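PDB 2V84: Spermidine/putrescine ABC transporter, periplasmic binding protein from Treponema pallidum, which probably binds polyamines such as spermidine and putrescine in the periplasm as the solute receptor of an ABC transporter. Local coordinates for residues N180-N185 against L322-G327; R146-F151 against F246-V251; Y35-L40 against D290-P295. One frame throughout, in Å; residues are numbered along the deposited sequence.

Contact 1: N180-N185 against L322-G327; sequences NVNTKN and LKTDVG
The carboxamide of Asn182 acts like a piece of backbone, its two ends gripping Leu322 and Thr324 two residues apart on the other loop. Asn182 is the third residue of a type I beta turn, Asn180 to Thr183, joining helices 166-176 and 186-200 in this periplasmic solute-binding fold. ND2 donates to Leu322 O at 2.9 Å, nearly straight (167°) and within the amide plane. OD1 accepts from Thr324 N at 2.8 Å, but that donor stands well above the carbonyl plane. A chi1 of -55° sets CG of Asn182 beside its own backbone N, and the amide crosses the Thr324 side chain at about a right angle, with OG1 of Thr324 3.0 Å from CG of Asn182. Arg167, predicted to bind spermidine, bonds to both loops, its NH1 on Thr324 O and its NH2 on Val181 O and, weakly, Asn182 OD1. Lys323 turns its end away, to salt bridges with Glu168, another predicted spermidine residue, and a bound MES, probably from the crystallisation liquor. CG2 of Val181 meets CG of Lys323 in apolar contact, and CG1 of Val326 comes to 3.3 Å from the backbone O of Asn182.

Contact 2: R146-F151 against F246-V251; sequences RTWSIF and FIPQDV
Arg146 lies along one face of the Phe246 ring. Its CB sits 3.9 Å from the ring centroid and 19° off the normal, a CH-pi contact, while CA comes within 3.4 Å of CE2 of Phe246. CG passes 4.1 Å from CD1 and CE1 of the ring. With the chain extended, CD follows the same face near CG and CD1 of Phe246, and NE then reaches a salt bridge to Asp244. The guanidinium stands almost perpendicular to the phenyl plane, 87° apart, with CD1 of Phe246 at its edge. Phe246 presents its face from a chi1 of 50°, which puts CG between its backbone N and carbonyl carbon. In this solute-binding protein the contact joins two connections of the mixed beta-sheet, the loop from strand 125-137 to strand 160-162 and the one from strand 243-246 to strand 254-260. Where the first begins a 3-10 segment, Trp148 receives Pro248 over one face of its indole. CG of Pro248 points at the five-membered ring, 3.5 Å from the centroid, in a second CH-pi contact. CG2 of Val251 lies in the indole plane, at the edge, against CD1 of Trp148, and Ser253 accepts a hydrogen bond from NE1. CG2 of Thr147 approaches both carboxylate oxygens of Asp250, the two side chains crossing at about a right angle. Polar links between the loops run through two waters: one donates to Arg146 O and accepts from Gln249 N, and the other accepts from Trp148 N and donates to OD1 of Asp250, 2.8 Å away.

Contact 3: Y35-L40 against D290-P295; sequences YTPTSL and DTFGFP
A chi1 of -155° swings the ring of Tyr35 back toward the 290-295 segment although its CB points away from it, and a chi1 of -56° on Phe292 places that ring beside its own backbone N, with its rim near the backbone O of Tyr35. CE2 of Phe292 comes to 3.7 Å from Tyr35 O, and CZ lies just beyond. The same CE2 is near the plane of the tyrosine ring, at its edge, as is CE2 of Phe294, 4.2 Å from CE1 of Tyr35. Phe294 also brings its own edge to this meeting, while its face lies under CB of Phe292. Pro37, the N-cap residue of helix 38-48, packs its CG against OG1 of Thr291 at 3.6 Å, the two side chains crossing at a slant. That hydroxyl bonds to Glu287 O one helical turn earlier, so the proline meets a group already engaged. The contact thus sets the start of helix 38-48 against the C-terminal end of helix 282-292, where Gly293, with positive phi, turns the chain toward Phe294. Tyr35 OH is hydrogen-bonded to Asp258, and the side chain lies about 4 Å, nearest atoms, from a bound MES, probably from the crystallisation liquor. Ring edges, the proline ring and carbon-to-oxygen contacts join the segments without a direct hydrogen bond, so their hold is largely van der Waals packing.

Overall arrangement
From the N terminus, Tyr35-Leu40 leads into helix 38-48 and meets 290-295 some 250 residues later, so contact 3 closes the longest loop and joins the start of that helix to the end of helix 282-292. Within that loop lies contact 2 in full, where 146-151 joins 246-251 and ties together connections of the mixed sheet. Residues 180-185 fall inside the loop of contact 2, but their partner 322-327 follows both other contacts, so contact 1 crosses contact 2 and contact 3 alike. It brings the approach to the C-terminal helix 330-342 against the turn after helix 166-176. Contacts 1 and 3 lie on opposite sides of the chain's centre, their centres about 29 Å apart.

Contact 1: N180-N185 against L322-G327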
loop_
_atom_site.group_PDB
_atom_site.type_symbol
_atom_site.label_atom_id
_atom_site.label_comp_id
_atom_site.label_asym_id
_atom_site.label_seq_id
_atom_site.Cartn_x
_atom_site.Cartn_y
_atom_site.Cartn_z
ATOM N N ASN A 180 -7.297 -16.923 5.083
ATOM C CA ASN A 180 -7.303 -15.866 4.087
ATOM C C ASN A 180 -7.254 -14.493 4.752
ATOM O O ASN A 180 -8.044 -14.231 5.669
ATOM C CB ASN A 180 -8.536 -15.972 3.182
ATOM C CG ASN A 180 -8.345 -15.225 1.890
ATOM O OD1 ASN A 180 -8.550 -14.017 1.820
ATOM N ND2 ASN A 180 -7.904 -15.939 0.861
ATOM N N VAL A 181 -6.341 -13.624 4.308
ATOM C CA VAL A 181 -6.260 -12.280 4.890
ATOM C C VAL A 181 -7.567 -11.502 4.717
ATOM O O VAL A 181 -7.762 -10.446 5.325
ATOM C CB VAL A 181 -4.998 -11.433 4.410
ATOM C CG1 VAL A 181 -3.733 -12.282 4.394
ATOM C CG2 VAL A 181 -5.214 -10.799 3.081
ATOM N N ASN A 182 -8.483 -12.051 3.913
ATOM C CA ASN A 182 -9.794 -11.446 3.702
ATOM C C ASN A 182 -10.935 -12.309 4.220
ATOM O O ASN A 182 -12.088 -12.101 3.827
ATOM C CB ASN A 182 -10.046 -11.169 2.203
ATOM C CG ASN A 182 -8.962 -10.331 1.581
ATOM O OD1 ASN A 182 -8.682 -9.232 2.051
ATOM N ND2 ASN A 182 -8.324 -10.853 0.535
ATOM N N THR A 183 -10.612 -13.264 5.090
ATOM C CA THR A 183 -11.599 -14.221 5.580
ATOM C C THR A 183 -12.835 -13.541 6.174
ATOM O O THR A 183 -12.777 -12.411 6.673
ATOM C CB THR A 183 -10.991 -15.238 6.579
ATOM O OG1 THR A 183 -11.846 -16.390 6.649
ATOM C CG2 THR A 183 -10.822 -14.632 7.978
ATOM N N LYS A 184 -13.958 -14.238 6.078
ATOM C CA LYS A 184 -15.211 -13.762 6.600
ATOM C C LYS A 184 -15.629 -14.672 7.746
ATOM O O LYS A 184 -16.630 -14.405 8.426
ATOM C CB LYS A 184 -16.261 -13.785 5.495
ATOM C CG LYS A 184 -16.063 -12.672 4.459
ATOM C CD LYS A 184 -16.151 -13.214 3.043
ATOM C CE LYS A 184 -15.963 -12.100 2.029
ATOM N NZ LYS A 184 -16.064 -12.607 0.627
ATOM N N ASN A 185 -14.859 -15.750 7.928
ATOM C CA ASN A 185 -15.079 -16.731 8.988
ATOM C C ASN A 185 -14.798 -16.144 10.363
ATOM O O ASN A 185 -13.677 -15.705 10.652
ATOM C CB ASN A 185 -14.226 -17.982 8.744
ATOM C CG ASN A 185 -14.441 -19.062 9.793
ATOM O OD1 ASN A 185 -14.212 -18.852 10.985
ATOM N ND2 ASN A 185 -14.872 -20.235 9.344
ATOM N N LEU A 322 -3.762 -10.390 -1.987
ATOM C CA LEU A 322 -4.257 -9.025 -2.167
ATOM C C LEU A 322 -5.388 -8.735 -1.188
ATOM O O LEU A 322 -6.344 -9.492 -1.121
ATOM C CB LEU A 322 -4.757 -8.848 -3.622
ATOM C CG LEU A 322 -5.116 -7.427 -4.047
ATOM C CD1 LEU A 322 -3.828 -6.613 -4.152
ATOM C CD2 LEU A 322 -5.910 -7.385 -5.363
ATOM N N LYS A 323 -5.276 -7.638 -0.434
ATOM C CA LYS A 323 -6.334 -7.241 0.497
ATOM C C LYS A 323 -7.539 -6.763 -0.292
ATOM O O LYS A 323 -7.418 -5.937 -1.219
ATOM C CB LYS A 323 -5.851 -6.118 1.421
ATOM C CG LYS A 323 -4.788 -6.551 2.438
ATOM C CD LYS A 323 -4.294 -5.323 3.216
ATOM C CE LYS A 323 -3.508 -4.379 2.320
ATOM N NZ LYS A 323 -3.068 -3.139 3.056
ATOM N N THR A 324 -8.704 -7.293 0.058
ATOM C CA THR A 324 -9.897 -7.004 -0.706
ATOM C C THR A 324 -10.994 -6.501 0.207
ATOM O O THR A 324 -10.859 -6.496 1.432
ATOM C CB THR A 324 -10.437 -8.271 -1.426
ATOM O OG1 THR A 324 -10.852 -9.213 -0.441
ATOM C CG2 THR A 324 -9.378 -8.899 -2.338
ATOM N N ASP A 325 -12.084 -6.071 -0.405
ATOM C CA ASP A 325 -13.263 -5.704 0.335
ATOM C C ASP A 325 -13.918 -6.936 0.957
ATOM O O ASP A 325 -14.341 -7.865 0.251
ATOM C CB ASP A 325 -14.244 -4.974 -0.573
ATOM C CG ASP A 325 -15.361 -4.340 0.195
ATOM O OD1 ASP A 325 -15.091 -3.745 1.261
ATOM O OD2 ASP A 325 -16.513 -4.451 -0.260
ATOM N N VAL A 326 -14.002 -6.931 2.282
ATOM C CA VAL A 326 -14.625 -8.039 3.040
ATOM C C VAL A 326 -16.135 -7.876 3.294
ATOM O O VAL A 326 -16.785 -8.782 3.847
ATOM C CB VAL A 326 -13.877 -8.326 4.366
ATOM C CG1 VAL A 326 -12.474 -8.816 4.065
ATOM C CG2 VAL A 326 -13.839 -7.088 5.272
ATOM N N GLY A 327 -16.680 -6.729 2.889
ATOM C CA GLY A 327 -18.111 -6.447 3.071
ATOM C C GLY A 327 -18.466 -6.342 4.549
ATOM O O GLY A 327 -17.720 -5.730 5.324
#

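Contact 2: R146-F151 against F246-V251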
loop_
_atom_site.group_PDB
_atom_site.type_symbol
_atom_site.label_atom_id
_atom_site.label_comp_id
_atom_site.label_asym_id
_atom_site.label_seq_id
_atom_site.Cartn_x
_atom_site.Cartn_y
_atom_site.Cartn_z
ATOM N N ARG A 146 12.574 -15.426 9.223
ATOM C CA ARG A 146 11.986 -14.358 8.413
ATOM C C ARG A 146 10.475 -14.559 8.295
ATOM O O ARG A 146 9.941 -14.908 7.232
ATOM C CB ARG A 146 12.652 -14.323 7.032
ATOM C CG ARG A 146 14.099 -13.874 7.051
ATOM C CD ARG A 146 14.564 -13.479 5.623
ATOM N NE ARG A 146 15.933 -12.955 5.599
ATOM C CZ ARG A 146 17.046 -13.696 5.557
ATOM N NH1 ARG A 146 16.990 -15.027 5.541
ATOM N NH2 ARG A 146 18.242 -13.109 5.543
ATOM N N THR A 147 9.790 -14.388 9.422
ATOM C CA THR A 147 8.385 -14.764 9.569
ATOM C C THR A 147 7.706 -13.759 10.504
ATOM O O THR A 147 8.373 -13.080 11.282
ATOM C CB THR A 147 8.200 -16.206 10.175
ATOM O OG1 THR A 147 8.668 -16.220 11.536
ATOM C CG2 THR A 147 8.977 -17.263 9.396
ATOM N N TRP A 148 6.379 -13.714 10.455
ATOM C CA TRP A 148 5.601 -12.843 11.360
ATOM C C TRP A 148 5.775 -13.203 12.833
ATOM O O TRP A 148 5.523 -12.383 13.707
ATOM C CB TRP A 148 4.103 -12.895 11.001
ATOM C CG TRP A 148 3.843 -12.333 9.621
ATOM C CD1 TRP A 148 3.558 -13.040 8.497
ATOM C CD2 TRP A 148 3.906 -10.949 9.222
ATOM N NE1 TRP A 148 3.441 -12.191 7.419
ATOM C CE2 TRP A 148 3.642 -10.903 7.833
ATOM C CE3 TRP A 148 4.150 -9.752 9.904
ATOM C CZ2 TRP A 148 3.626 -9.701 7.105
ATOM C CZ3 TRP A 148 4.134 -8.554 9.186
ATOM C CH2 TRP A 148 3.857 -8.539 7.797
ATOM N N SER A 149 6.112 -14.459 13.112
ATOM C CA SER A 149 6.250 -14.892 14.483
ATOM C C SER A 149 7.425 -14.189 15.149
ATOM O O SER A 149 7.673 -14.387 16.333
ATOM C CB SER A 149 6.393 -16.403 14.555
ATOM O OG SER A 149 5.109 -17.008 14.331
ATOM N N ILE A 150 8.147 -13.361 14.396
ATOM C CA ILE A 150 9.247 -12.580 14.991
ATOM C C ILE A 150 8.674 -11.645 16.070
ATOM O O ILE A 150 9.342 -11.271 17.031
ATOM C CB ILE A 150 10.035 -11.777 13.916
ATOM C CG1 ILE A 150 11.331 -11.213 14.524
ATOM C CG2 ILE A 150 9.154 -10.673 13.264
ATOM C CD1 ILE A 150 12.417 -10.915 13.496
ATOM N N PHE A 151 7.401 -11.292 15.924
ATOM C CA PHE A 151 6.771 -10.422 16.909
ATOM C C PHE A 151 6.392 -11.105 18.228
ATOM O O PHE A 151 6.019 -10.439 19.189
ATOM C CB PHE A 151 5.602 -9.654 16.261
ATOM C CG PHE A 151 6.055 -8.708 15.188
ATOM C CD1 PHE A 151 6.740 -7.543 15.532
ATOM C CD2 PHE A 151 5.806 -8.980 13.829
ATOM C CE1 PHE A 151 7.179 -6.652 14.557
ATOM C CE2 PHE A 151 6.232 -8.108 12.843
ATOM C CZ PHE A 151 6.935 -6.939 13.207
ATOM N N PHE A 246 12.182 -7.767 4.685
ATOM C CA PHE A 246 11.579 -8.891 3.968
ATOM C C PHE A 246 10.078 -8.881 4.128
ATOM O O PHE A 246 9.551 -8.433 5.139
ATOM C CB PHE A 246 12.121 -10.245 4.478
ATOM C CG PHE A 246 12.082 -10.390 5.970
ATOM C CD1 PHE A 246 13.134 -9.922 6.753
ATOM C CD2 PHE A 246 11.022 -11.022 6.594
ATOM C CE1 PHE A 246 13.103 -10.039 8.147
ATOM C CE2 PHE A 246 10.977 -11.146 7.971
ATOM C CZ PHE A 246 12.027 -10.650 8.758
ATOM N N ILE A 247 9.391 -9.396 3.120
ATOM C CA ILE A 247 7.979 -9.721 3.240
ATOM C C ILE A 247 7.985 -11.232 3.471
ATOM O O ILE A 247 8.530 -11.958 2.645
ATOM C CB ILE A 247 7.221 -9.367 1.937
ATOM C CG1 ILE A 247 7.363 -7.873 1.624
ATOM C CG2 ILE A 247 5.749 -9.837 2.008
ATOM C CD1 ILE A 247 7.440 -7.532 0.131
ATOM N N PRO A 248 7.418 -11.715 4.605
ATOM C CA PRO A 248 7.454 -13.136 4.908
ATOM C C PRO A 248 6.906 -13.994 3.757
ATOM O O PRO A 248 5.822 -13.707 3.236
ATOM C CB PRO A 248 6.570 -13.238 6.153
ATOM C CG PRO A 248 6.792 -11.909 6.827
ATOM C CD PRO A 248 6.786 -10.939 5.691
ATOM N N GLN A 249 7.672 -15.013 3.370
ATOM C CA GLN A 249 7.397 -15.800 2.160
ATOM C C GLN A 249 6.805 -17.179 2.453
ATOM O O GLN A 249 6.384 -17.884 1.522
ATOM C CB GLN A 249 8.674 -15.941 1.316
ATOM C CG GLN A 249 9.252 -14.622 0.780
ATOM C CD GLN A 249 8.376 -13.945 -0.271
ATOM O OE1 GLN A 249 8.070 -14.523 -1.310
ATOM N NE2 GLN A 249 7.981 -12.716 -0.006
ATOM N N ASP A 250 6.768 -17.568 3.732
ATOM C CA ASP A 250 6.271 -18.897 4.113
ATOM C C ASP A 250 4.750 -18.937 4.304
ATOM O O ASP A 250 4.179 -19.994 4.562
ATOM C CB ASP A 250 7.026 -19.449 5.339
ATOM C CG ASP A 250 6.694 -18.711 6.637
ATOM O OD1 ASP A 250 6.594 -17.454 6.638
ATOM O OD2 ASP A 250 6.561 -19.411 7.671
ATOM N N VAL A 251 4.111 -17.778 4.151
ATOM C CA VAL A 251 2.666 -17.605 4.285
ATOM C C VAL A 251 2.165 -16.631 3.218
ATOM O O VAL A 251 2.972 -15.977 2.563
ATOM C CB VAL A 251 2.265 -17.073 5.702
ATOM C CG1 VAL A 251 2.620 -18.086 6.789
ATOM C CG2 VAL A 251 2.900 -15.732 5.975
HETATM O O HOH W 1 10.280 -15.250 4.456
HETATM O O HOH W 2 5.169 -16.081 8.587
#

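Contact 3: Y35-L40 against D290-P295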
loop_
_atom_site.group_PDB
_atom_site.type_symbol
_atom_site.label_atom_id
_atom_site.label_comp_id
_atom_site.label_asym_id
_atom_site.label_seq_id
_atom_site.Cartn_x
_atom_site.Cartn_y
_atom_site.Cartn_z
ATOM N N TYR A 35 3.213 10.480 -2.604
ATOM C CA TYR A 35 2.999 9.267 -3.441
ATOM C C TYR A 35 3.121 9.497 -4.957
ATOM O O TYR A 35 3.692 8.669 -5.684
ATOM C CB TYR A 35 1.656 8.626 -3.097
ATOM C CG TYR A 35 1.552 7.152 -3.400
ATOM C CD1 TYR A 35 2.690 6.358 -3.545
ATOM C CD2 TYR A 35 0.305 6.556 -3.526
ATOM C CE1 TYR A 35 2.580 4.985 -3.819
ATOM C CE2 TYR A 35 0.174 5.210 -3.801
ATOM C CZ TYR A 35 1.301 4.425 -3.948
ATOM O OH TYR A 35 1.145 3.086 -4.178
ATOM N N THR A 36 2.619 10.638 -5.423
ATOM C CA THR A 36 2.984 11.151 -6.738
ATOM C C THR A 36 4.216 12.084 -6.625
ATOM O O THR A 36 4.108 13.191 -6.086
ATOM C CB THR A 36 1.805 11.881 -7.420
ATOM O OG1 THR A 36 0.607 11.106 -7.295
ATOM C CG2 THR A 36 2.106 12.087 -8.875
ATOM N N PRO A 37 5.390 11.629 -7.114
ATOM C CA PRO A 37 6.628 12.407 -7.016
ATOM C C PRO A 37 6.494 13.772 -7.694
ATOM O O PRO A 37 6.215 13.836 -8.905
ATOM C CB PRO A 37 7.637 11.552 -7.787
ATOM C CG PRO A 37 7.090 10.171 -7.723
ATOM C CD PRO A 37 5.613 10.347 -7.806
ATOM N N THR A 38 6.702 14.845 -6.925
ATOM C CA THR A 38 6.546 16.213 -7.434
ATOM C C THR A 38 7.286 16.415 -8.749
ATOM O O THR A 38 6.850 17.205 -9.586
ATOM C CB THR A 38 7.028 17.284 -6.430
ATOM O OG1 THR A 38 8.323 16.924 -5.949
ATOM C CG2 THR A 38 6.069 17.416 -5.253
ATOM N N SER A 39 8.391 15.691 -8.929
ATOM C CA SER A 39 9.184 15.764 -10.150
ATOM C C SER A 39 8.371 15.372 -11.376
ATOM O O SER A 39 8.539 15.950 -12.447
ATOM C CB SER A 39 10.417 14.878 -10.050
ATOM O OG SER A 39 10.046 13.528 -9.847
ATOM N N LEU A 40 7.498 14.382 -11.208
ATOM C CA LEU A 40 6.601 13.941 -12.261
ATOM C C LEU A 40 5.449 14.926 -12.475
ATOM O O LEU A 40 5.008 15.153 -13.617
ATOM C CB LEU A 40 6.073 12.536 -11.932
ATOM C CG LEU A 40 7.071 11.413 -12.209
ATOM C CD1 LEU A 40 6.613 10.074 -11.633
ATOM C CD2 LEU A 40 7.365 11.293 -13.706
ATOM N N ASP A 290 11.606 4.460 -8.894
ATOM C CA ASP A 290 12.953 4.783 -8.416
ATOM C C ASP A 290 12.920 5.751 -7.244
ATOM O O ASP A 290 13.863 5.793 -6.443
ATOM C CB ASP A 290 13.751 5.437 -9.532
ATOM C CG ASP A 290 14.268 4.453 -10.554
ATOM O OD1 ASP A 290 14.133 3.229 -10.380
ATOM O OD2 ASP A 290 14.833 4.926 -11.555
ATOM N N THR A 291 11.866 6.565 -7.176
ATOM C CA THR A 291 11.686 7.526 -6.100
ATOM C C THR A 291 11.634 6.800 -4.761
ATOM O O THR A 291 12.130 7.332 -3.766
ATOM C CB THR A 291 10.422 8.400 -6.303
ATOM O OG1 THR A 291 10.605 9.262 -7.434
ATOM C CG2 THR A 291 10.139 9.279 -5.079
ATOM N N PHE A 292 11.076 5.582 -4.760
ATOM C CA PHE A 292 10.807 4.823 -3.536
ATOM C C PHE A 292 11.553 3.495 -3.413
ATOM O O PHE A 292 11.431 2.812 -2.393
ATOM C CB PHE A 292 9.309 4.558 -3.393
ATOM C CG PHE A 292 8.470 5.799 -3.404
ATOM C CD1 PHE A 292 8.411 6.620 -2.283
ATOM C CD2 PHE A 292 7.732 6.144 -4.538
ATOM C CE1 PHE A 292 7.645 7.779 -2.290
ATOM C CE2 PHE A 292 6.954 7.276 -4.548
ATOM C CZ PHE A 292 6.909 8.097 -3.428
ATOM N N GLY A 293 12.305 3.111 -4.439
ATOM C CA GLY A 293 12.981 1.805 -4.435
ATOM C C GLY A 293 12.029 0.652 -4.690
ATOM O O GLY A 293 12.247 -0.449 -4.219
ATOM N N PHE A 294 10.956 0.930 -5.435
ATOM C CA PHE A 294 9.952 -0.053 -5.789
ATOM C C PHE A 294 10.388 -0.884 -6.988
ATOM O O PHE A 294 11.073 -0.370 -7.881
ATOM C CB PHE A 294 8.690 0.676 -6.211
ATOM C CG PHE A 294 7.941 1.351 -5.109
ATOM C CD1 PHE A 294 8.045 0.939 -3.780
ATOM C CD2 PHE A 294 7.020 2.350 -5.433
ATOM C CE1 PHE A 294 7.272 1.555 -2.790
ATOM C CE2 PHE A 294 6.237 2.950 -4.463
ATOM C CZ PHE A 294 6.362 2.574 -3.150
ATOM N N PRO A 295 10.009 -2.175 -7.016
ATOM C CA PRO A 295 10.179 -2.974 -8.227
ATOM C C PRO A 295 9.014 -2.727 -9.164
ATOM O O PRO A 295 7.985 -2.207 -8.742
ATOM C CB PRO A 295 10.126 -4.405 -7.699
ATOM C CG PRO A 295 9.155 -4.309 -6.543
ATOM C CD PRO A 295 9.424 -2.972 -5.911
#